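Local coordinates for erythrocyte membrane protein 1 (Plasmodium falciparum, PDB 2XU0) that probably binds host cell-surface receptors, this piece being the N-terminal segment and first Duffy-binding-like domain of a malaria adhesion protein of the rosetting type, at residues K117-E122 against M208-K213; N142-D147 against D214-K219; G99-R104 against R135-D140. The protein carries 10 engineered substitutions. All coordinates share one frame; numbering follows the deposited sequence.

Contact 1: residues K117-E122 against M208-K213; sequences KIRGNE and MFLPNK. With MG (magnesium ion), chain C.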
loop_
_atom_site.group_PDB
_atom_site.type_symbol
_atom_site.label_atom_id
_atom_site.label_comp_id
_atom_site.label_asym_id
_atom_site.label_seq_id
_atom_site.Cartn_x
_atom_site.Cartn_y
_atom_site.Cartn_z
ATOM N N LYS A 117 11.268 -13.500 4.860
ATOM C CA LYS A 117 9.982 -13.468 4.152
ATOM C C LYS A 117 9.938 -12.535 2.907
ATOM O O LYS A 117 8.874 -12.372 2.299
ATOM C CB LYS A 117 8.827 -13.176 5.130
ATOM C CG LYS A 117 8.723 -14.147 6.301
ATOM C CD LYS A 117 7.335 -14.088 6.924
ATOM C CE LYS A 117 7.095 -15.209 7.914
ATOM N NZ LYS A 117 7.590 -14.856 9.269
ATOM N N ILE A 118 11.071 -11.925 2.534
ATOM C CA ILE A 118 11.084 -11.049 1.358
ATOM C C ILE A 118 12.224 -11.395 0.455
ATOM O O ILE A 118 13.377 -11.267 0.866
ATOM C CB ILE A 118 11.002 -9.506 1.674
ATOM C CG1 ILE A 118 9.583 -9.130 2.177
ATOM C CG2 ILE A 118 11.346 -8.639 0.394
ATOM C CD1 ILE A 118 9.412 -7.813 2.707
ATOM N N ARG A 119 11.902 -11.756 -0.802
ATOM C CA ARG A 119 12.874 -12.068 -1.861
ATOM C C ARG A 119 13.604 -10.793 -2.212
ATOM O O ARG A 119 12.974 -9.766 -2.457
ATOM C CB ARG A 119 12.179 -12.643 -3.124
ATOM C CG ARG A 119 11.045 -13.636 -2.849
ATOM C CD ARG A 119 10.216 -13.955 -4.097
ATOM N NE ARG A 119 9.402 -15.157 -3.902
ATOM C CZ ARG A 119 8.153 -15.144 -3.457
ATOM N NH1 ARG A 119 7.550 -13.998 -3.192
ATOM N NH2 ARG A 119 7.493 -16.280 -3.285
ATOM N N GLY A 120 14.928 -10.837 -2.190
ATOM C CA GLY A 120 15.708 -9.640 -2.455
ATOM C C GLY A 120 16.139 -8.957 -1.168
ATOM O O GLY A 120 17.121 -8.213 -1.176
ATOM N N ASN A 121 15.410 -9.169 -0.045
ATOM C CA ASN A 121 15.894 -8.612 1.221
ATOM C C ASN A 121 16.902 -9.634 1.773
ATOM O O ASN A 121 16.648 -10.841 1.715
ATOM C CB ASN A 121 14.770 -8.369 2.239
ATOM C CG ASN A 121 13.924 -7.138 2.010
ATOM O OD1 ASN A 121 14.013 -6.443 0.978
ATOM N ND2 ASN A 121 12.986 -6.924 2.920
ATOM N N GLU A 122 18.060 -9.155 2.228
ATOM C CA GLU A 122 19.104 -10.014 2.793
ATOM C C GLU A 122 19.610 -9.410 4.080
ATOM O O GLU A 122 19.512 -8.200 4.272
ATOM C CB GLU A 122 20.261 -10.185 1.801
ATOM C CG GLU A 122 19.950 -10.973 0.522
ATOM C CD GLU A 122 19.286 -12.337 0.628
ATOM O OE1 GLU A 122 19.482 -13.043 1.649
ATOM O OE2 GLU A 122 18.581 -12.709 -0.340
ATOM N N MET A 208 7.155 -10.282 -4.118
ATOM C CA MET A 208 8.370 -10.416 -3.278
ATOM C C MET A 208 8.113 -11.092 -1.921
ATOM O O MET A 208 9.063 -11.403 -1.209
ATOM C CB MET A 208 8.947 -9.021 -2.968
ATOM C CG MET A 208 9.636 -8.330 -4.114
ATOM S SD MET A 208 10.229 -6.718 -3.506
ATOM C CE MET A 208 8.880 -5.712 -3.847
ATOM N N PHE A 209 6.844 -11.260 -1.524
ATOM C CA PHE A 209 6.570 -11.820 -0.199
ATOM C C PHE A 209 6.624 -13.335 -0.152
ATOM O O PHE A 209 6.056 -14.015 -1.001
ATOM C CB PHE A 209 5.300 -11.228 0.425
ATOM C CG PHE A 209 5.069 -11.543 1.892
ATOM C CD1 PHE A 209 5.890 -11.001 2.877
ATOM C CD2 PHE A 209 3.963 -12.291 2.294
ATOM C CE1 PHE A 209 5.649 -11.261 4.237
ATOM C CE2 PHE A 209 3.743 -12.572 3.644
ATOM C CZ PHE A 209 4.591 -12.063 4.604
ATOM N N LEU A 210 7.368 -13.865 0.815
ATOM C CA LEU A 210 7.507 -15.295 0.986
ATOM C C LEU A 210 6.809 -15.652 2.306
ATOM O O LEU A 210 7.408 -15.479 3.365
ATOM C CB LEU A 210 8.991 -15.657 1.002
ATOM C CG LEU A 210 9.301 -17.135 1.088
ATOM C CD1 LEU A 210 8.696 -17.877 -0.087
ATOM C CD2 LEU A 210 10.799 -17.357 1.178
ATOM N N PRO A 211 5.510 -16.058 2.268
ATOM C CA PRO A 211 4.768 -16.321 3.531
ATOM C C PRO A 211 5.463 -17.284 4.489
ATOM O O PRO A 211 5.468 -17.056 5.693
ATOM C CB PRO A 211 3.416 -16.855 3.054
ATOM C CG PRO A 211 3.287 -16.407 1.659
ATOM C CD PRO A 211 4.658 -16.301 1.082
ATOM N N ASN A 212 6.082 -18.336 3.937
ATOM C CA ASN A 212 6.847 -19.366 4.670
ATOM C C ASN A 212 7.724 -20.144 3.675
ATOM O O ASN A 212 7.521 -20.035 2.460
ATOM C CB ASN A 212 5.894 -20.315 5.433
ATOM C CG ASN A 212 4.804 -20.894 4.583
ATOM O OD1 ASN A 212 5.050 -21.446 3.511
ATOM N ND2 ASN A 212 3.564 -20.743 5.026
ATOM N N LYS A 213 8.652 -20.968 4.193
ATOM C CA LYS A 213 9.590 -21.785 3.405
ATOM C C LYS A 213 8.947 -22.676 2.329
ATOM O O LYS A 213 9.639 -23.107 1.411
ATOM C CB LYS A 213 10.491 -22.640 4.341
ATOM C CG LYS A 213 9.717 -23.696 5.160
ATOM C CD LYS A 213 10.641 -24.701 5.849
ATOM C CE LYS A 213 9.899 -25.935 6.300
ATOM N NZ LYS A 213 9.486 -26.776 5.145
HETATM MG MG MG C . 15.215 -12.700 1.501
HETATM O O HOH W 1 15.950 -13.137 -0.741
HETATM O O HOH W 2 16.899 -14.150 2.527
HETATM O O HOH W 3 13.663 -14.584 1.247
#
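K117 and L210 begin an isolated antiparallel beta bridge, centred on I118 and F209, that ties a magnesium-binding loop of the Duffy-binding-like domain to the loop between helices 186-204 and 216-231. The carbonyl O of K117 accepts L210 N at 2.6 Å in a nearly straight bond (169°), although the donor stands above the carbonyl plane. The aliphatic part of the K117 side chain runs past the second loop, CE lying 3.3 Å from P211 O, while the amine leads away. I118 brushes the other loop with its branches: CG2 lies 4.1 Å from M208 CB, and CG1 comes to the edge of the F209 ring. Its carbonyl faces the opposite way and binds magnesium. R119 N completes the bridge by donating to M208 O (2.9 Å), this time in the carbonyl plane. The long arginine then reaches back across the loop, with L210 CA over one guanidinium face and NH1 in a weak bond to F209 O; NH2 has its salt bridge with D215. G120 suits the type II turn from I118 to N121 because its phi of 97° is easy for glycine. That turn brings the carbonyls of I118 and N121 round one ion, joined by S115 O and three waters. E122 acts from the second shell: OE2 accepts from a water that lies 2.4 Å from the magnesium.

Contact 2: residues N142-D147 against D214-K219; sequences NLEFLD and DDKVQK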
loop_
_atom_site.group_PDB
_atom_site.type_symbol
_atom_site.label_atom_id
_atom_site.label_comp_id
_atom_site.label_asym_id
_atom_site.label_seq_id
_atom_site.Cartn_x
_atom_site.Cartn_y
_atom_site.Cartn_z
ATOM N N ASN A 142 -6.623 -20.351 -0.896
ATOM C CA ASN A 142 -7.143 -21.278 -1.904
ATOM C C ASN A 142 -6.142 -21.574 -2.998
ATOM O O ASN A 142 -6.191 -22.663 -3.602
ATOM C CB ASN A 142 -8.441 -20.721 -2.509
ATOM C CG ASN A 142 -8.280 -19.412 -3.236
ATOM O OD1 ASN A 142 -7.840 -18.391 -2.674
ATOM N ND2 ASN A 142 -8.625 -19.424 -4.505
ATOM N N LEU A 143 -5.215 -20.612 -3.260
ATOM C CA LEU A 143 -4.167 -20.778 -4.264
ATOM C C LEU A 143 -3.064 -21.737 -3.784
ATOM O O LEU A 143 -2.212 -22.099 -4.587
ATOM C CB LEU A 143 -3.585 -19.428 -4.751
ATOM C CG LEU A 143 -4.565 -18.352 -5.298
ATOM C CD1 LEU A 143 -3.800 -17.187 -5.912
ATOM C CD2 LEU A 143 -5.521 -18.934 -6.350
ATOM N N GLU A 144 -3.116 -22.198 -2.507
ATOM C CA GLU A 144 -2.161 -23.197 -1.961
ATOM C C GLU A 144 -2.604 -24.634 -2.323
ATOM O O GLU A 144 -1.955 -25.599 -1.924
ATOM C CB GLU A 144 -2.038 -23.078 -0.435
ATOM C CG GLU A 144 -1.533 -21.741 0.085
ATOM C CD GLU A 144 -1.287 -21.708 1.578
ATOM O OE1 GLU A 144 -0.876 -22.752 2.136
ATOM O OE2 GLU A 144 -1.514 -20.643 2.196
ATOM N N PHE A 145 -3.694 -24.758 -3.113
ATOM C CA PHE A 145 -4.339 -26.006 -3.523
ATOM C C PHE A 145 -4.589 -26.035 -5.024
ATOM O O PHE A 145 -5.688 -26.365 -5.485
ATOM C CB PHE A 145 -5.654 -26.180 -2.719
ATOM C CG PHE A 145 -5.416 -26.176 -1.227
ATOM C CD1 PHE A 145 -5.020 -27.335 -0.565
ATOM C CD2 PHE A 145 -5.547 -25.008 -0.489
ATOM C CE1 PHE A 145 -4.761 -27.320 0.808
ATOM C CE2 PHE A 145 -5.270 -24.991 0.876
ATOM C CZ PHE A 145 -4.902 -26.153 1.520
ATOM N N LEU A 146 -3.549 -25.690 -5.788
ATOM C CA LEU A 146 -3.576 -25.639 -7.240
ATOM C C LEU A 146 -2.890 -26.866 -7.836
ATOM O O LEU A 146 -3.142 -27.198 -8.995
ATOM C CB LEU A 146 -2.891 -24.342 -7.707
ATOM C CG LEU A 146 -3.743 -23.117 -8.138
ATOM C CD1 LEU A 146 -5.105 -23.047 -7.441
ATOM C CD2 LEU A 146 -2.970 -21.825 -7.917
ATOM N N ASP A 147 -2.019 -27.533 -7.056
ATOM C CA ASP A 147 -1.324 -28.730 -7.509
ATOM C C ASP A 147 -2.241 -29.927 -7.234
ATOM O O ASP A 147 -2.199 -30.523 -6.152
ATOM C CB ASP A 147 0.051 -28.874 -6.823
ATOM C CG ASP A 147 1.004 -29.891 -7.440
ATOM O OD1 ASP A 147 0.615 -30.556 -8.431
ATOM O OD2 ASP A 147 2.141 -30.015 -6.939
ATOM N N ASP A 214 7.658 -23.002 2.458
ATOM C CA ASP A 214 7.002 -23.905 1.508
ATOM C C ASP A 214 6.633 -23.329 0.131
ATOM O O ASP A 214 6.582 -24.086 -0.843
ATOM C CB ASP A 214 5.834 -24.640 2.182
ATOM C CG ASP A 214 6.266 -25.486 3.381
ATOM O OD1 ASP A 214 7.350 -26.117 3.308
ATOM O OD2 ASP A 214 5.544 -25.478 4.406
ATOM N N ASP A 215 6.381 -21.996 0.043
ATOM C CA ASP A 215 6.040 -21.295 -1.212
ATOM C C ASP A 215 4.948 -22.012 -2.018
ATOM O O ASP A 215 5.030 -22.079 -3.254
ATOM C CB ASP A 215 7.309 -21.104 -2.072
ATOM C CG ASP A 215 7.417 -19.799 -2.844
ATOM O OD1 ASP A 215 6.603 -18.888 -2.584
ATOM O OD2 ASP A 215 8.384 -19.653 -3.628
ATOM N N LYS A 216 3.923 -22.546 -1.304
ATOM C CA LYS A 216 2.832 -23.331 -1.908
ATOM C C LYS A 216 2.071 -22.644 -3.015
ATOM O O LYS A 216 1.803 -23.278 -4.038
ATOM C CB LYS A 216 1.893 -23.911 -0.828
ATOM C CG LYS A 216 2.516 -25.173 -0.216
ATOM C CD LYS A 216 1.730 -25.755 0.938
ATOM C CE LYS A 216 2.440 -26.954 1.539
ATOM N NZ LYS A 216 1.644 -27.582 2.626
ATOM N N VAL A 217 1.730 -21.343 -2.829
ATOM C CA VAL A 217 0.991 -20.588 -3.862
ATOM C C VAL A 217 1.782 -20.597 -5.144
ATOM O O VAL A 217 1.240 -20.980 -6.168
ATOM C CB VAL A 217 0.614 -19.130 -3.428
ATOM C CG1 VAL A 217 0.031 -18.347 -4.607
ATOM C CG2 VAL A 217 -0.366 -19.130 -2.267
ATOM N N GLN A 218 3.087 -20.251 -5.084
ATOM C CA GLN A 218 3.958 -20.201 -6.268
ATOM C C GLN A 218 4.192 -21.541 -6.921
ATOM O O GLN A 218 4.172 -21.642 -8.157
ATOM C CB GLN A 218 5.284 -19.495 -5.966
ATOM C CG GLN A 218 5.119 -17.993 -5.771
ATOM C CD GLN A 218 4.388 -17.317 -6.922
ATOM O OE1 GLN A 218 4.672 -17.530 -8.105
ATOM N NE2 GLN A 218 3.466 -16.449 -6.603
ATOM N N LYS A 219 4.406 -22.575 -6.096
ATOM C CA LYS A 219 4.630 -23.932 -6.597
ATOM C C LYS A 219 3.396 -24.467 -7.311
ATOM O O LYS A 219 3.539 -25.054 -8.381
ATOM C CB LYS A 219 5.129 -24.853 -5.476
ATOM C CG LYS A 219 6.506 -24.396 -5.025
ATOM C CD LYS A 219 7.186 -25.269 -4.000
ATOM C CE LYS A 219 8.401 -24.545 -3.455
ATOM N NZ LYS A 219 9.523 -24.475 -4.436
HETATM O O HOH W 4 -0.989 -24.371 -4.972
#
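E144 and V217 meet where a 3-10 turn packs against the first turn of helix 216-231, a small helix-to-helix contact inside the Duffy-binding-like domain. The E144 side chain can be followed outward from the backbone. Its CB rests against K216 CB at 4.0 Å, methylene on methylene. CG, set beside the backbone N and anti to the carbonyl carbon (chi1 -61°), reaches V217 CG2 at 3.7 Å, the two side chains meeting at a slant. From there the chain stays extended (chi2 -174°) and carries the carboxylate across the K216 side chain. OE1 passes K216 CD at 4.2 Å but stops short of the lysine amine, so the opposite charges are near without pairing; OE2 is spoken for by a salt bridge to R100. A glutamate fits here because one methylene, CB, can lie on K216 and the next, CG, on V217, while the acid end reaches R100.

V217 fills the other half of the interface. Its two methyls divide the contact, CG1 on L143 CB at 3.8 Å and CG2 on E144 CG, and its compact beta-branched shape allows the backbones to approach closely. The L143 side chain also touches N160 and T164 of helix 154-175. K216 contributes the base of its side chain to the contact, while its extended outer part leads away from the turn, as suits an exposed lysine.

The backbones are linked by water rather than directly. One water donates to both L143 O, at 2.6 Å, and K216 O, and accepts from L146 N at 3.0 Å.

Contact 3: residues G99-R104 against R135-D140; sequences GREQNR and RRHICD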
loop_
_atom_site.group_PDB
_atom_site.type_symbol
_atom_site.label_atom_id
_atom_site.label_comp_id
_atom_site.label_asym_id
_atom_site.label_seq_id
_atom_site.Cartn_x
_atom_site.Cartn_y
_atom_site.Cartn_z
ATOM N N GLY A 99 -6.924 -18.836 8.105
ATOM C CA GLY A 99 -5.594 -18.808 8.692
ATOM C C GLY A 99 -5.000 -17.418 8.677
ATOM O O GLY A 99 -3.957 -17.173 9.289
ATOM N N ARG A 100 -5.680 -16.488 7.999
ATOM C CA ARG A 100 -5.197 -15.124 7.909
ATOM C C ARG A 100 -5.730 -14.222 8.975
ATOM O O ARG A 100 -6.920 -14.242 9.293
ATOM C CB ARG A 100 -5.371 -14.540 6.505
ATOM C CG ARG A 100 -4.236 -14.969 5.579
ATOM C CD ARG A 100 -4.762 -15.970 4.608
ATOM N NE ARG A 100 -3.730 -16.549 3.750
ATOM C CZ ARG A 100 -3.159 -17.726 3.975
ATOM N NH1 ARG A 100 -3.432 -18.403 5.085
ATOM N NH2 ARG A 100 -2.310 -18.236 3.095
ATOM N N GLU A 101 -4.819 -13.437 9.540
ATOM C CA GLU A 101 -5.095 -12.446 10.559
ATOM C C GLU A 101 -5.899 -11.330 9.910
ATOM O O GLU A 101 -5.725 -11.047 8.723
ATOM C CB GLU A 101 -3.773 -11.866 11.105
ATOM C CG GLU A 101 -2.870 -12.868 11.815
ATOM C CD GLU A 101 -1.540 -12.317 12.303
ATOM O OE1 GLU A 101 -1.515 -11.190 12.853
ATOM O OE2 GLU A 101 -0.519 -13.028 12.154
ATOM N N GLN A 102 -6.800 -10.731 10.672
ATOM C CA GLN A 102 -7.612 -9.601 10.230
ATOM C C GLN A 102 -7.008 -8.388 10.912
ATOM O O GLN A 102 -5.894 -8.500 11.419
ATOM C CB GLN A 102 -9.119 -9.809 10.543
ATOM C CG GLN A 102 -9.474 -10.124 12.015
ATOM C CD GLN A 102 -9.248 -11.569 12.403
ATOM O OE1 GLN A 102 -9.676 -12.508 11.714
ATOM N NE2 GLN A 102 -8.564 -11.775 13.520
ATOM N N ASN A 103 -7.703 -7.259 10.956
ATOM C CA ASN A 103 -7.167 -6.030 11.546
ATOM C C ASN A 103 -5.898 -5.541 10.826
ATOM O O ASN A 103 -4.993 -4.975 11.438
ATOM C CB ASN A 103 -7.032 -6.088 13.090
ATOM C CG ASN A 103 -8.168 -5.410 13.818
ATOM O OD1 ASN A 103 -9.004 -6.064 14.458
ATOM N ND2 ASN A 103 -8.238 -4.082 13.715
ATOM N N ARG A 104 -5.882 -5.722 9.485
ATOM C CA ARG A 104 -4.793 -5.311 8.588
ATOM C C ARG A 104 -4.567 -3.817 8.676
ATOM O O ARG A 104 -3.445 -3.358 8.473
ATOM C CB ARG A 104 -5.119 -5.693 7.131
ATOM C CG ARG A 104 -5.317 -7.179 6.913
ATOM C CD ARG A 104 -5.020 -7.519 5.499
ATOM N NE ARG A 104 -5.911 -8.530 4.958
ATOM C CZ ARG A 104 -6.077 -8.743 3.661
ATOM N NH1 ARG A 104 -5.395 -8.031 2.769
ATOM N NH2 ARG A 104 -6.925 -9.668 3.242
ATOM N N ARG A 135 -0.671 -6.652 2.653
ATOM C CA ARG A 135 -0.097 -7.743 1.871
ATOM C C ARG A 135 0.123 -8.972 2.719
ATOM O O ARG A 135 -0.165 -10.064 2.256
ATOM C CB ARG A 135 1.242 -7.326 1.151
ATOM C CG ARG A 135 2.058 -8.495 0.544
ATOM C CD ARG A 135 1.380 -9.101 -0.688
ATOM N NE ARG A 135 2.019 -10.348 -1.139
ATOM C CZ ARG A 135 1.724 -11.572 -0.699
ATOM N NH1 ARG A 135 0.809 -11.745 0.246
ATOM N NH2 ARG A 135 2.331 -12.631 -1.209
ATOM N N ARG A 136 0.768 -8.812 3.875
ATOM C CA ARG A 136 1.118 -9.918 4.783
ATOM C C ARG A 136 -0.041 -10.917 5.004
ATOM O O ARG A 136 0.154 -12.133 4.932
ATOM C CB ARG A 136 1.560 -9.356 6.144
ATOM C CG ARG A 136 2.920 -8.675 6.143
ATOM C CD ARG A 136 3.258 -8.211 7.537
ATOM N NE ARG A 136 3.817 -9.325 8.310
ATOM C CZ ARG A 136 4.395 -9.194 9.499
ATOM N NH1 ARG A 136 4.474 -8.001 10.080
ATOM N NH2 ARG A 136 4.895 -10.254 10.119
ATOM N N HIS A 137 -1.247 -10.397 5.205
ATOM C CA HIS A 137 -2.407 -11.232 5.509
ATOM C C HIS A 137 -3.411 -11.387 4.382
ATOM O O HIS A 137 -4.544 -11.772 4.634
ATOM C CB HIS A 137 -3.058 -10.748 6.811
ATOM C CG HIS A 137 -2.066 -10.352 7.854
ATOM N ND1 HIS A 137 -1.191 -11.280 8.417
ATOM C CD2 HIS A 137 -1.833 -9.142 8.406
ATOM C CE1 HIS A 137 -0.467 -10.601 9.292
ATOM N NE2 HIS A 137 -0.822 -9.312 9.325
ATOM N N ILE A 138 -2.976 -11.152 3.128
ATOM C CA ILE A 138 -3.798 -11.287 1.923
ATOM C C ILE A 138 -4.531 -12.650 1.869
ATOM O O ILE A 138 -3.962 -13.679 2.267
ATOM C CB ILE A 138 -2.961 -10.975 0.635
ATOM C CG1 ILE A 138 -3.724 -10.040 -0.309
ATOM C CG2 ILE A 138 -2.451 -12.255 -0.095
ATOM C CD1 ILE A 138 -2.898 -9.436 -1.466
ATOM N N CYS A 139 -5.779 -12.646 1.373
ATOM C CA CYS A 139 -6.596 -13.865 1.275
ATOM C C CYS A 139 -6.256 -14.712 0.056
ATOM O O CYS A 139 -7.036 -14.752 -0.897
ATOM C CB CYS A 139 -8.084 -13.530 1.337
ATOM S SG CYS A 139 -8.590 -12.680 2.852
ATOM N N ASP A 140 -5.111 -15.432 0.108
ATOM C CA ASP A 140 -4.562 -16.254 -0.978
ATOM C C ASP A 140 -4.575 -17.776 -0.694
ATOM O O ASP A 140 -4.075 -18.564 -1.502
ATOM C CB ASP A 140 -3.087 -15.800 -1.237
ATOM C CG ASP A 140 -2.091 -16.137 -0.117
ATOM O OD1 ASP A 140 -2.539 -16.461 1.019
ATOM O OD2 ASP A 140 -0.876 -16.014 -0.350
#
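R100 and D140 form the ionic core of this contact, which joins the loop before helix 133-136 of the Duffy-binding-like domain to the residues following that helix, where C139 centres an inverse gamma turn. The arginine grips a single carboxylate oxygen side-on with two nitrogens: NH2 lies 2.7 Å and NE 3.0 Å from D140 OD1. Both bonds stay close to the guanidinium plane, whereas the carboxylate is turned 56° from it. I138 O, at the same guanidinium edge, takes a weak bond from NE. A bend at chi2 (107°) directs the R100 chain past H137 O. NH2 also pairs with E144.

Beside this pair, the H137 imidazole is sandwiched. E101 CB sits over one face, 3.9 Å from the ring centroid in a CH-pi contact, and R136 CB covers the opposite face. The carboxylate of E101 continues along the ring, its CD 3.6 Å from H137 CE1.

R104 lays one guanidinium face against the H137-I138 backbone, with C139 SG at its edge, 3.5 Å from NH2. A long, flat-ended arginine can thus pack on peptide groups and still reach E168. The disulfide from C139 to C97, just ahead of 99-104, joins the two parts of the chain covalently. E168 of helix 154-175 makes a salt bridge with R104 and accepts a hydrogen bond from C139 N, and the I138 side chain touches D198 of helix 186-204.

Overall arrangement
The three contacts form a connected cluster in the Duffy-binding-like domain, their centres 15 to 16 Å apart. Contacts 1 and 2 are joined by a salt bridge from R119 NH2 to D215 OD1, 2.8 Å long, just before helix 216-231. Contacts 2 and 3 share another, E144 OE2 to R100 NH2 at 2.7 Å, and V217 CG2 packs on D140 OD2. Contact 1 reaches contact 3 by packing alone, F209 lying against R135 and R136. The magnesium belongs to contact 1; contacts 2 and 3 lie away from the magnesium and the bound proline. That proline is about 12 Å from the I118 side chain.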